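Local coordinates for protein NADP-dependent alcohol dehydrogenase (Entamoeba histolytica, PDB 2OUI) that catalyses the reversible, NADP-dependent oxidation of alcohols to aldehydes or ketones, probably with help from a bound zinc ion, and assembles as a tetramer, at residues Lys80-Ala85 with Glu143-Leu148; Asp150-Gly155 with Leu314-Leu319; Ile175-Leu180 with Leu344-Val349. The protein carries 1 engineered substitution. One frame throughout, in Å; residues are numbered along the deposited sequence.

How the interactions relate
All three contacts are buried and apolar across their segments; they differ in what lies beside them. Interaction 1, at the strand 80-83, is almost wholly hydrocarbon, with no polar side chain taking part, and lies farthest from interaction 3, about 14 Å between centres. Interaction 2 sets the helix 148-161 against the loop 314-319 and has the zinc ligand Asp-150 at the start of its helical segment, away from the contact. Interaction 3 brings the start of helix 177-188 to strand 346-350 beside a bound nitrate; this strand and 80-83 belong to one mixed sheet. Probable hydrogen bonds, Met-147 O with Val-152 N among them, join interactions 1 and 2. Met-151 links interactions 2 and 3.

Interaction 1: Lys80-Ala85 with Glu143-Leu148; sequences KVIVPA and EDAVML
Ile-82 of the strand 80-83 lays its side chain over Ala-145 and Leu-148, and these three residues make the close contacts. Its outer carbons meet different atoms: two touch Ala-145 and one Leu-148. CG1 of Ile-82 faces the methyl CB of Ala-145 at 4.2 Å. The terminal CD1 of Ile-82 goes on to Leu-148, where it meets CD1 at 3.8 Å, and the two side chains run obliquely across each other. The branch methyl CG2 of Ile-82 turns instead to the backbone, 4.1 Å from the carbonyl O of Ala-145. This division follows from the first torsion of Ile-82 (chi1 -63°), which sets CG1 beside the backbone N and sends CG2 the other way, while a nearly extended chi2 of 164° carries CD1 out to the leucine. Leu-148 has much the same first torsion, with CG beside its own N, and offers only one of its two methyls. Its backbone N bonds to Ala-145 O at 2.9 Å, closing a type I beta turn from Ala-145 to Leu-148 that brings both side chains round to the isoleucine. That carbonyl therefore has its hydrogen bond within the turn, and Ile-82 adds only van der Waals contact to it. Around this cluster, strand 80-83 pairs antiparallel with the strands 61-68 and 134-135. Ala-145 also touches Val-62 of strand 61-68. Met-302, Leu-305 and Ala-306 cover Ile-82 and Leu-148, so these two lie under the helix 298-310, while Val-146 and Met-147 turn to strand 346-350.

Interaction 2: Asp150-Gly155 with Leu314-Leu319; sequences DMVTTG and LDTSKL. With ZN (zinc ion), chain E.
Val-152, on the helix 148-161, meets the loop 314-319 with both of its methyls. From CB, which points to the loop, the side chain forks. CG1 lies anti to the backbone N (chi1 177°) and reaches CD2 of Leu-314 at 3.9 Å, the two side chains meeting tip to tip. CG2, on the side of the backbone N, touches the methyl CG2 of Thr-316 at 3.7 Å, the side chains standing at about a right angle. Thr-316 gives this methyl to the valine because its hydroxyl OG1 sits between its own N and carbonyl carbon (chi1 61°), where it is hydrogen-bonded to Asp-144 O. A third, looser touch joins CB of Met-151 to CD1 of Leu-319 at 4.3 Å, after which the methionine chain leads off toward Pro-177 and Val-178. The loop braces itself: OD1 of Asp-315 accepts from Ser-317 OG at 2.6 Å through its syn lone pair, and from Ser-317 N at 3.0 Å from above the carboxylate plane; the second bond makes an Asx turn. At the start of the helical segment, Asp-150 OD2 binds the zinc ion at 1.9 Å, alongside Cys-37 and His-59. Asp-150 O takes the backbone N-H of Thr-154 at 2.8 Å. The chemistry is thus divided: aliphatic carbons join helix to loop, only the carboxylate OD2 of Asp-150 goes to the metal, and its carbonyl O is used inside the helix. Any influence of the contact on the zinc site is probably indirect, through the position of the helix.

Interaction 3: Ile175-Leu180 with Leu344-Val349; sequences IGPVGL and LIKPVV. With NO3 (nitrate ion), chain F; EDO (1,2-ethanediol), chain J.
The glycine-rich turn that opens the helix 177-188 fits the GxGxxG pattern of Rossmann-type dehydrogenases and is packed here against the chain leading into the strand 346-350. On the helix side Pro-177 does most of the touching, and Ile-345 matches it across the contact. Pro-177 CB lies 3.8 Å from CG2 of Ile-345, and its CG comes within 3.7 Å of Ile-345 O and 4.0 Å of CD of Lys-346. The lysine chain passes alongside the ring through a bend at chi2 (76°) to NZ, which a salt bridge to Glu-60 and a hydrogen bond to Pro-36 O satisfy. One turn further along the helix, Leu-180 adds CD1, 4.0 Å from CG2 of Ile-345; the two side chains cross at about a right angle. Ile-345 can serve both partners because CG2 stands anti to its backbone N, while its CD1 meets the same leucine methyl. At the helix start Gly-176 is the N-cap residue, and a nitrate ion rests at this end. Its O2 accepts from Val-178 N at 2.8 Å along a fairly straight N-H (162°), and Thr-38 OG1 also bonds to the ion. The positive end of the helix dipole would be expected to help hold such an anion. Ethanediol, like the nitrate probably from the crystallisation liquor, takes the N-H of Ile-175 on its O2 at 2.9 Å, nearly in line (175°). Strand 170-173, a tight glycine turn and a helix start that receives an anion are typical of the dinucleotide-binding Rossmann fold, where this turn usually meets the cofactor pyrophosphate; the contact joins that fold to a strand of the mixed sheet of the GroES-like part.

Interaction 1: Lys80-Ala85 with Glu143-Leu148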
ATOM      1  N   LYS A  80     -17.820 -21.563  23.778  1.00 23.54           N
ATOM      2  CA  LYS A  80     -17.501 -22.305  22.572  1.00 22.35           C
ATOM      3  C   LYS A  80     -16.764 -21.356  21.627  1.00 24.57           C
ATOM      4  O   LYS A  80     -17.173 -20.211  21.438  1.00 22.47           O
ATOM      5  CB  LYS A  80     -18.767 -22.894  21.952  1.00 24.65           C
ATOM      6  CG  LYS A  80     -19.433 -23.909  22.892  1.00 21.44           C
ATOM      7  CD  LYS A  80     -20.653 -24.572  22.287  1.00 28.31           C
ATOM      8  CE  LYS A  80     -21.341 -25.406  23.369  1.00 25.15           C
ATOM      9  NZ  LYS A  80     -22.677 -25.901  22.958  1.00 33.86           N
ATOM     10  N   VAL A  81     -15.657 -21.830  21.054  1.00 22.41           N
ATOM     11  CA  VAL A  81     -14.729 -20.935  20.354  1.00 20.60           C
ATOM     12  C   VAL A  81     -14.257 -21.537  19.040  1.00 22.13           C
ATOM     13  O   VAL A  81     -14.204 -22.772  18.889  1.00 22.41           O
ATOM     14  CB  VAL A  81     -13.455 -20.620  21.198  1.00 20.48           C
ATOM     15  CG1 VAL A  81     -13.788 -19.723  22.395  1.00 21.85           C
ATOM     16  CG2 VAL A  81     -12.781 -21.925  21.710  1.00 21.42           C
ATOM     17  N   ILE A  82     -13.894 -20.653  18.125  1.00 20.91           N
ATOM     18  CA  ILE A  82     -13.233 -21.003  16.889  1.00 22.43           C
ATOM     19  C   ILE A  82     -11.737 -20.837  17.175  1.00 22.37           C
ATOM     20  O   ILE A  82     -11.273 -19.752  17.568  1.00 22.00           O
ATOM     21  CB  ILE A  82     -13.653 -20.039  15.746  1.00 24.02           C
ATOM     22  CG1 ILE A  82     -15.153 -20.157  15.457  1.00 20.06           C
ATOM     23  CG2 ILE A  82     -12.932 -20.373  14.478  1.00 24.02           C
ATOM     24  CD1 ILE A  82     -15.709 -18.969  14.635  1.00 21.52           C
ATOM     25  N   VAL A  83     -10.980 -21.901  16.977  1.00 22.19           N
ATOM     26  CA  VAL A  83      -9.550 -21.844  17.248  1.00 20.52           C
ATOM     27  C   VAL A  83      -8.787 -21.635  15.929  1.00 21.43           C
ATOM     28  O   VAL A  83      -8.866 -22.491  15.033  1.00 22.89           O
ATOM     29  CB  VAL A  83      -9.052 -23.145  17.915  1.00 23.40           C
ATOM     30  CG1 VAL A  83      -7.586 -22.988  18.364  1.00 23.57           C
ATOM     31  CG2 VAL A  83      -9.951 -23.525  19.130  1.00 19.37           C
ATOM     32  N   PRO A  84      -8.050 -20.511  15.798  1.00 22.64           N
ATOM     33  CA  PRO A  84      -7.297 -20.322  14.542  1.00 21.86           C
ATOM     34  C   PRO A  84      -6.080 -21.248  14.526  1.00 25.72           C
ATOM     35  O   PRO A  84      -5.542 -21.547  15.586  1.00 23.24           O
ATOM     36  CB  PRO A  84      -6.865 -18.848  14.595  1.00 22.46           C
ATOM     37  CG  PRO A  84      -6.790 -18.525  16.107  1.00 22.21           C
ATOM     38  CD  PRO A  84      -7.865 -19.405  16.757  1.00 23.76           C
ATOM     39  N   ALA A  85      -5.655 -21.724  13.345  1.00 23.72           N
ATOM     40  CA  ALA A  85      -4.455 -22.571  13.276  1.00 22.65           C
ATOM     41  C   ALA A  85      -3.239 -21.789  13.781  1.00 20.93           C
ATOM     42  O   ALA A  85      -2.318 -22.368  14.357  1.00 22.13           O
ATOM     43  CB  ALA A  85      -4.191 -23.059  11.834  1.00 22.25           C
ATOM     44  N   GLU A 143     -19.099 -27.664  12.456  1.00 27.15           N
ATOM     45  CA  GLU A 143     -18.414 -28.285  11.324  1.00 25.74           C
ATOM     46  C   GLU A 143     -18.111 -27.260  10.236  1.00 26.56           C
ATOM     47  O   GLU A 143     -17.035 -27.289   9.622  1.00 27.84           O
ATOM     48  CB  GLU A 143     -19.242 -29.443  10.763  1.00 27.75           C
ATOM     49  CG  GLU A 143     -19.457 -30.569  11.757  1.00 35.68           C
ATOM     50  CD  GLU A 143     -20.764 -30.468  12.577  1.00 45.55           C
ATOM     51  OE1 GLU A 143     -21.278 -29.342  12.814  1.00 38.68           O
ATOM     52  OE2 GLU A 143     -21.262 -31.541  13.007  1.00 44.75           O
ATOM     53  N   ASP A 144     -19.028 -26.323  10.015  1.00 24.87           N
ATOM     54  CA  ASP A 144     -18.749 -25.236   9.064  1.00 25.92           C
ATOM     55  C   ASP A 144     -17.701 -24.268   9.611  1.00 26.30           C
ATOM     56  O   ASP A 144     -16.866 -23.738   8.864  1.00 25.08           O
ATOM     57  CB  ASP A 144     -20.031 -24.468   8.720  1.00 24.00           C
ATOM     58  CG  ASP A 144     -21.014 -25.291   7.901  1.00 32.08           C
ATOM     59  OD1 ASP A 144     -20.675 -26.428   7.486  1.00 32.11           O
ATOM     60  OD2 ASP A 144     -22.139 -24.783   7.677  1.00 33.82           O
ATOM     61  N   ALA A 145     -17.745 -24.019  10.920  1.00 22.73           N
ATOM     62  CA  ALA A 145     -16.807 -23.072  11.528  1.00 22.61           C
ATOM     63  C   ALA A 145     -15.366 -23.584  11.555  1.00 23.50           C
ATOM     64  O   ALA A 145     -14.430 -22.774  11.533  1.00 23.74           O
ATOM     65  CB  ALA A 145     -17.260 -22.701  12.932  1.00 24.38           C
ATOM     66  N   VAL A 146     -15.176 -24.908  11.631  1.00 23.18           N
ATOM     67  CA  VAL A 146     -13.810 -25.459  11.705  1.00 25.49           C
ATOM     68  C   VAL A 146     -13.025 -25.210  10.405  1.00 25.08           C
ATOM     69  O   VAL A 146     -11.775 -25.231  10.387  1.00 24.09           O
ATOM     70  CB  VAL A 146     -13.774 -26.948  12.134  1.00 27.05           C
ATOM     71  CG1 VAL A 146     -14.262 -27.863  11.017  1.00 30.37           C
ATOM     72  CG2 VAL A 146     -12.373 -27.316  12.598  1.00 31.41           C
ATOM     73  N   MET A 147     -13.763 -24.948   9.324  1.00 23.96           N
ATOM     74  CA  MET A 147     -13.130 -24.572   8.046  1.00 23.58           C
ATOM     75  C   MET A 147     -12.506 -23.189   8.088  1.00 22.24           C
ATOM     76  O   MET A 147     -11.642 -22.879   7.264  1.00 24.67           O
ATOM     77  CB  MET A 147     -14.151 -24.626   6.903  1.00 21.96           C
ATOM     78  CG  MET A 147     -14.795 -25.999   6.678  1.00 24.08           C
ATOM     79  SD  MET A 147     -13.631 -27.291   6.203  1.00 28.98           S
ATOM     80  CE  MET A 147     -13.393 -28.177   7.726  1.00 35.13           C
ATOM     81  N   LEU A 148     -12.947 -22.354   9.027  1.00 25.01           N
ATOM     82  CA  LEU A 148     -12.343 -21.020   9.249  1.00 24.84           C
ATOM     83  C   LEU A 148     -10.896 -21.052   9.764  1.00 25.57           C
ATOM     84  O   LEU A 148     -10.119 -20.172   9.455  1.00 25.66           O
ATOM     85  CB  LEU A 148     -13.215 -20.183  10.207  1.00 24.43           C
ATOM     86  CG  LEU A 148     -14.621 -19.805   9.731  1.00 24.76           C
ATOM     87  CD1 LEU A 148     -15.471 -19.276  10.874  1.00 27.13           C
ATOM     88  CD2 LEU A 148     -14.552 -18.792   8.557  1.00 24.11           C
TER

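Interaction 2: Asp150-Gly155 with Leu314-Leu319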
ATOM      1  N   ASP A 150      -8.174 -22.653   9.235  1.00 21.32           N
ATOM      2  CA  ASP A 150      -7.049 -22.857   8.326  1.00 23.27           C
ATOM      3  C   ASP A 150      -7.539 -22.737   6.880  1.00 26.40           C
ATOM      4  O   ASP A 150      -6.961 -21.970   6.119  1.00 24.08           O
ATOM      5  CB  ASP A 150      -6.417 -24.224   8.621  1.00 22.98           C
ATOM      6  CG  ASP A 150      -5.092 -24.472   7.890  1.00 27.42           C
ATOM      7  OD1 ASP A 150      -4.536 -23.532   7.258  1.00 30.42           O
ATOM      8  OD2 ASP A 150      -4.625 -25.642   7.951  1.00 27.07           O
ATOM      9  N   MET A 151      -8.609 -23.434   6.494  1.00 24.24           N
ATOM     10  CA  MET A 151      -8.943 -23.479   5.050  1.00 23.02           C
ATOM     11  C   MET A 151      -9.383 -22.130   4.489  1.00 23.81           C
ATOM     12  O   MET A 151      -8.819 -21.648   3.508  1.00 23.87           O
ATOM     13  CB  MET A 151      -9.975 -24.551   4.722  1.00 24.18           C
ATOM     14  CG  MET A 151      -9.544 -25.984   5.124  1.00 23.44           C
ATOM     15  SD  MET A 151      -8.092 -26.559   4.209  1.00 26.37           S
ATOM     16  CE  MET A 151      -6.720 -26.137   5.285  1.00 25.09           C
ATOM     17  N   VAL A 152     -10.367 -21.512   5.125  1.00 22.73           N
ATOM     18  CA  VAL A 152     -10.840 -20.202   4.650  1.00 23.13           C
ATOM     19  C   VAL A 152      -9.741 -19.147   4.778  1.00 24.24           C
ATOM     20  O   VAL A 152      -9.477 -18.411   3.818  1.00 24.02           O
ATOM     21  CB  VAL A 152     -12.043 -19.731   5.406  1.00 23.25           C
ATOM     22  CG1 VAL A 152     -12.428 -18.336   4.917  1.00 23.26           C
ATOM     23  CG2 VAL A 152     -13.200 -20.740   5.221  1.00 20.26           C
ATOM     24  N   THR A 153      -9.105 -19.071   5.951  1.00 24.78           N
ATOM     25  CA  THR A 153      -8.090 -18.048   6.185  1.00 24.09           C
ATOM     26  C   THR A 153      -6.866 -18.176   5.278  1.00 24.16           C
ATOM     27  O   THR A 153      -6.398 -17.180   4.732  1.00 22.69           O
ATOM     28  CB  THR A 153      -7.713 -17.888   7.677  1.00 26.02           C
ATOM     29  OG1 THR A 153      -6.715 -16.860   7.780  1.00 25.24           O
ATOM     30  CG2 THR A 153      -7.184 -19.206   8.270  1.00 26.24           C
ATOM     31  N   THR A 154      -6.390 -19.398   5.061  1.00 22.68           N
ATOM     32  CA  THR A 154      -5.232 -19.601   4.180  1.00 22.91           C
ATOM     33  C   THR A 154      -5.617 -19.362   2.722  1.00 24.49           C
ATOM     34  O   THR A 154      -4.887 -18.685   1.995  1.00 23.40           O
ATOM     35  CB  THR A 154      -4.646 -21.005   4.358  1.00 25.06           C
ATOM     36  OG1 THR A 154      -4.303 -21.165   5.748  1.00 24.89           O
ATOM     37  CG2 THR A 154      -3.401 -21.183   3.497  1.00 20.31           C
ATOM     38  N   GLY A 155      -6.749 -19.909   2.300  1.00 23.89           N
ATOM     39  CA  GLY A 155      -7.245 -19.702   0.943  1.00 23.77           C
ATOM     40  C   GLY A 155      -7.436 -18.222   0.632  1.00 24.34           C
ATOM     41  O   GLY A 155      -6.924 -17.728  -0.389  1.00 22.80           O
ATOM     42  N   LEU A 314     -20.751 -16.656   2.494  1.00 23.75           N
ATOM     43  CA  LEU A 314     -19.756 -17.719   2.322  1.00 24.08           C
ATOM     44  C   LEU A 314     -20.312 -19.022   2.877  1.00 26.43           C
ATOM     45  O   LEU A 314     -20.744 -19.055   4.020  1.00 26.83           O
ATOM     46  CB  LEU A 314     -18.454 -17.385   3.054  1.00 23.56           C
ATOM     47  CG  LEU A 314     -17.327 -18.436   2.993  1.00 20.53           C
ATOM     48  CD1 LEU A 314     -16.828 -18.662   1.545  1.00 27.28           C
ATOM     49  CD2 LEU A 314     -16.143 -18.040   3.894  1.00 23.81           C
ATOM     50  N   ASP A 315     -20.292 -20.080   2.065  1.00 25.28           N
ATOM     51  CA  ASP A 315     -20.792 -21.387   2.469  1.00 27.14           C
ATOM     52  C   ASP A 315     -19.627 -22.362   2.474  1.00 28.26           C
ATOM     53  O   ASP A 315     -19.131 -22.757   1.412  1.00 30.97           O
ATOM     54  CB  ASP A 315     -21.914 -21.836   1.521  1.00 26.51           C
ATOM     55  CG  ASP A 315     -22.372 -23.272   1.770  1.00 32.25           C
ATOM     56  OD1 ASP A 315     -22.032 -23.844   2.824  1.00 27.47           O
ATOM     57  OD2 ASP A 315     -23.072 -23.826   0.901  1.00 36.63           O
ATOM     58  N   THR A 316     -19.165 -22.715   3.670  1.00 24.93           N
ATOM     59  CA  THR A 316     -18.008 -23.602   3.807  1.00 25.17           C
ATOM     60  C   THR A 316     -18.422 -25.076   3.863  1.00 25.08           C
ATOM     61  O   THR A 316     -17.563 -25.959   3.890  1.00 23.76           O
ATOM     62  CB  THR A 316     -17.191 -23.293   5.085  1.00 26.63           C
ATOM     63  OG1 THR A 316     -18.014 -23.476   6.238  1.00 27.23           O
ATOM     64  CG2 THR A 316     -16.675 -21.882   5.084  1.00 26.63           C
ATOM     65  N   SER A 317     -19.728 -25.338   3.912  1.00 25.25           N
ATOM     66  CA  SER A 317     -20.202 -26.723   3.995  1.00 27.17           C
ATOM     67  C   SER A 317     -19.838 -27.542   2.758  1.00 25.65           C
ATOM     68  O   SER A 317     -19.670 -28.758   2.862  1.00 25.74           O
ATOM     69  CB  SER A 317     -21.710 -26.791   4.255  1.00 27.91           C
ATOM     70  OG  SER A 317     -22.441 -26.418   3.091  1.00 30.18           O
ATOM     71  N   LYS A 318     -19.711 -26.887   1.598  1.00 25.10           N
ATOM     72  CA  LYS A 318     -19.349 -27.573   0.342  1.00 25.46           C
ATOM     73  C   LYS A 318     -17.974 -28.237   0.411  1.00 25.16           C
ATOM     74  O   LYS A 318     -17.652 -29.064  -0.431  1.00 27.09           O
ATOM     75  CB  LYS A 318     -19.323 -26.596  -0.834  1.00 26.18           C
ATOM     76  CG  LYS A 318     -20.659 -25.995  -1.225  1.00 32.41           C
ATOM     77  CD  LYS A 318     -20.371 -24.983  -2.365  1.00 38.19           C
ATOM     78  CE  LYS A 318     -21.209 -23.719  -2.288  1.00 40.98           C
ATOM     79  NZ  LYS A 318     -22.608 -24.033  -2.681  1.00 49.25           N
ATOM     80  N   LEU A 319     -17.150 -27.832   1.380  1.00 23.05           N
ATOM     81  CA  LEU A 319     -15.819 -28.404   1.557  1.00 22.85           C
ATOM     82  C   LEU A 319     -15.858 -29.757   2.247  1.00 23.77           C
ATOM     83  O   LEU A 319     -14.905 -30.517   2.170  1.00 26.99           O
ATOM     84  CB  LEU A 319     -14.936 -27.478   2.406  1.00 21.53           C
ATOM     85  CG  LEU A 319     -14.608 -26.097   1.835  1.00 23.31           C
ATOM     86  CD1 LEU A 319     -13.803 -25.257   2.846  1.00 27.55           C
ATOM     87  CD2 LEU A 319     -13.839 -26.249   0.533  1.00 25.92           C
TER
HETATM   88 ZN    ZN E 361      -3.216 -26.841   7.753  1.00 19.45          ZN

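Interaction 3: Ile175-Leu180 with Leu344-Val349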
ATOM      1  N   ILE A 175      -6.563 -26.863  -6.517  1.00 25.82           N
ATOM      2  CA  ILE A 175      -7.936 -26.722  -6.056  0.50 26.15           C
ATOM      3  C   ILE A 175      -8.318 -27.759  -4.979  1.00 27.33           C
ATOM      4  O   ILE A 175      -9.387 -28.329  -5.051  1.00 27.42           O
ATOM      5  CB  ILE A 175      -8.922 -26.795  -7.264  0.50 26.51           C
ATOM      6  CG1 ILE A 175      -8.530 -25.789  -8.351  0.50 28.09           C
ATOM      7  CG2 ILE A 175     -10.346 -26.507  -6.846  0.50 28.45           C
ATOM      8  CD1 ILE A 175      -8.585 -24.337  -7.892  0.50 26.60           C
ATOM      9  N   GLY A 176      -7.438 -28.015  -4.016  1.00 25.71           N
ATOM     10  CA  GLY A 176      -7.862 -28.741  -2.828  1.00 25.22           C
ATOM     11  C   GLY A 176      -8.721 -27.776  -2.019  1.00 24.70           C
ATOM     12  O   GLY A 176      -9.097 -26.711  -2.500  1.00 24.13           O
ATOM     13  N   PRO A 177      -9.025 -28.120  -0.768  1.00 24.27           N
ATOM     14  CA  PRO A 177      -9.842 -27.212   0.048  1.00 24.46           C
ATOM     15  C   PRO A 177      -9.258 -25.800   0.177  1.00 24.42           C
ATOM     16  O   PRO A 177     -10.023 -24.837   0.206  1.00 25.56           O
ATOM     17  CB  PRO A 177      -9.908 -27.913   1.419  1.00 25.71           C
ATOM     18  CG  PRO A 177      -8.813 -28.938   1.381  1.00 25.72           C
ATOM     19  CD  PRO A 177      -8.682 -29.364  -0.047  1.00 25.12           C
ATOM     20  N   VAL A 178      -7.938 -25.659   0.269  1.00 23.01           N
ATOM     21  CA  VAL A 178      -7.333 -24.317   0.344  1.00 23.92           C
ATOM     22  C   VAL A 178      -7.547 -23.571  -0.956  1.00 25.43           C
ATOM     23  O   VAL A 178      -7.973 -22.418  -0.934  1.00 26.36           O
ATOM     24  CB  VAL A 178      -5.823 -24.336   0.699  1.00 24.27           C
ATOM     25  CG1 VAL A 178      -5.164 -22.889   0.629  1.00 21.52           C
ATOM     26  CG2 VAL A 178      -5.642 -24.889   2.106  1.00 25.47           C
ATOM     27  N   GLY A 179      -7.251 -24.221  -2.081  1.00 24.14           N
ATOM     28  CA  GLY A 179      -7.455 -23.584  -3.399  1.00 24.16           C
ATOM     29  C   GLY A 179      -8.893 -23.175  -3.670  1.00 23.89           C
ATOM     30  O   GLY A 179      -9.160 -22.151  -4.320  1.00 22.72           O
ATOM     31  N   LEU A 180      -9.834 -24.012  -3.248  1.00 23.41           N
ATOM     32  CA  LEU A 180     -11.256 -23.684  -3.396  1.00 21.97           C
ATOM     33  C   LEU A 180     -11.559 -22.404  -2.637  1.00 22.71           C
ATOM     34  O   LEU A 180     -12.356 -21.568  -3.093  1.00 22.41           O
ATOM     35  CB  LEU A 180     -12.135 -24.839  -2.899  1.00 20.23           C
ATOM     36  CG  LEU A 180     -12.163 -26.120  -3.748  1.00 21.95           C
ATOM     37  CD1 LEU A 180     -12.978 -27.224  -3.052  1.00 21.48           C
ATOM     38  CD2 LEU A 180     -12.775 -25.808  -5.087  1.00 22.62           C
ATOM     39  N   LEU A 344     -12.666 -37.005  -1.935  1.00 31.65           N
ATOM     40  CA  LEU A 344     -12.200 -36.184  -0.819  1.00 30.01           C
ATOM     41  C   LEU A 344     -12.026 -34.710  -1.151  1.00 29.95           C
ATOM     42  O   LEU A 344     -11.465 -34.360  -2.186  1.00 28.15           O
ATOM     43  CB  LEU A 344     -10.866 -36.733  -0.278  1.00 30.08           C
ATOM     44  CG  LEU A 344     -10.151 -35.918   0.825  1.00 29.19           C
ATOM     45  CD1 LEU A 344     -10.827 -36.174   2.141  1.00 31.16           C
ATOM     46  CD2 LEU A 344      -8.683 -36.270   0.935  1.00 33.95           C
ATOM     47  N   ILE A 345     -12.529 -33.862  -0.251  1.00 27.59           N
ATOM     48  CA  ILE A 345     -12.065 -32.479  -0.123  1.00 26.59           C
ATOM     49  C   ILE A 345     -11.587 -32.339   1.333  1.00 27.45           C
ATOM     50  O   ILE A 345     -10.392 -32.319   1.593  1.00 26.31           O
ATOM     51  CB  ILE A 345     -13.158 -31.427  -0.498  1.00 24.93           C
ATOM     52  CG1 ILE A 345     -13.602 -31.635  -1.961  1.00 27.81           C
ATOM     53  CG2 ILE A 345     -12.629 -29.992  -0.239  1.00 26.10           C
ATOM     54  CD1 ILE A 345     -14.772 -30.760  -2.406  1.00 25.32           C
ATOM     55  N   LYS A 346     -12.513 -32.336   2.292  1.00 25.58           N
ATOM     56  CA  LYS A 346     -12.116 -32.143   3.687  1.00 25.28           C
ATOM     57  C   LYS A 346     -12.989 -33.002   4.616  1.00 25.25           C
ATOM     58  O   LYS A 346     -14.205 -32.957   4.517  1.00 25.91           O
ATOM     59  CB  LYS A 346     -12.258 -30.651   4.009  1.00 29.28           C
ATOM     60  CG  LYS A 346     -11.558 -30.178   5.230  1.00 33.07           C
ATOM     61  CD  LYS A 346     -10.067 -30.044   5.034  1.00 34.03           C
ATOM     62  CE  LYS A 346      -9.506 -29.462   6.314  1.00 27.43           C
ATOM     63  NZ  LYS A 346      -8.028 -29.282   6.267  1.00 24.94           N
ATOM     64  N   PRO A 347     -12.370 -33.836   5.472  1.00 25.51           N
ATOM     65  CA  PRO A 347     -13.132 -34.532   6.507  1.00 24.37           C
ATOM     66  C   PRO A 347     -13.274 -33.678   7.762  1.00 24.11           C
ATOM     67  O   PRO A 347     -12.460 -32.778   8.024  1.00 23.67           O
ATOM     68  CB  PRO A 347     -12.270 -35.757   6.829  1.00 26.20           C
ATOM     69  CG  PRO A 347     -11.009 -35.636   5.968  1.00 25.35           C
ATOM     70  CD  PRO A 347     -10.941 -34.200   5.522  1.00 26.49           C
ATOM     71  N   VAL A 348     -14.329 -33.941   8.517  1.00 22.34           N
ATOM     72  CA  VAL A 348     -14.500 -33.324   9.826  0.50 21.11           C
ATOM     73  C   VAL A 348     -14.900 -34.379  10.835  1.00 21.56           C
ATOM     74  O   VAL A 348     -15.585 -35.351  10.513  1.00 22.48           O
ATOM     75  CB  VAL A 348     -15.538 -32.171   9.867  0.50 20.88           C
ATOM     76  CG1 VAL A 348     -15.000 -30.950   9.191  0.50 19.81           C
ATOM     77  CG2 VAL A 348     -16.877 -32.589   9.273  0.50 20.07           C
ATOM     78  N   VAL A 349     -14.436 -34.192  12.061  1.00 20.95           N
ATOM     79  CA  VAL A 349     -14.750 -35.104  13.140  1.00 21.51           C
ATOM     80  C   VAL A 349     -15.489 -34.305  14.202  1.00 22.20           C
ATOM     81  O   VAL A 349     -15.017 -33.271  14.618  1.00 22.40           O
ATOM     82  CB  VAL A 349     -13.459 -35.667  13.765  1.00 20.49           C
ATOM     83  CG1 VAL A 349     -13.778 -36.585  14.951  1.00 17.84           C
ATOM     84  CG2 VAL A 349     -12.643 -36.431  12.711  1.00 23.15           C
TER
HETATM   85  N   NO3 F3001      -4.937 -28.504   0.424  1.00 31.99           N
HETATM   86  O1  NO3 F3001      -5.115 -29.314   1.557  1.00 32.40           O
HETATM   87  O2  NO3 F3001      -5.924 -27.619   0.049  1.00 23.82           O
HETATM   88  O3  NO3 F3001      -3.769 -28.581  -0.343  1.00 37.84           O
HETATM   89  C1  EDO J2003      -7.526 -31.136  -7.395  1.00 35.36           C
HETATM   90  O1  EDO J2003      -6.958 -31.470  -8.666  1.00 32.83           O
HETATM   91  C2  EDO J2003      -6.528 -30.286  -6.623  1.00 31.45           C
HETATM   92  O2  EDO J2003      -5.765 -29.486  -7.546  1.00 30.72           O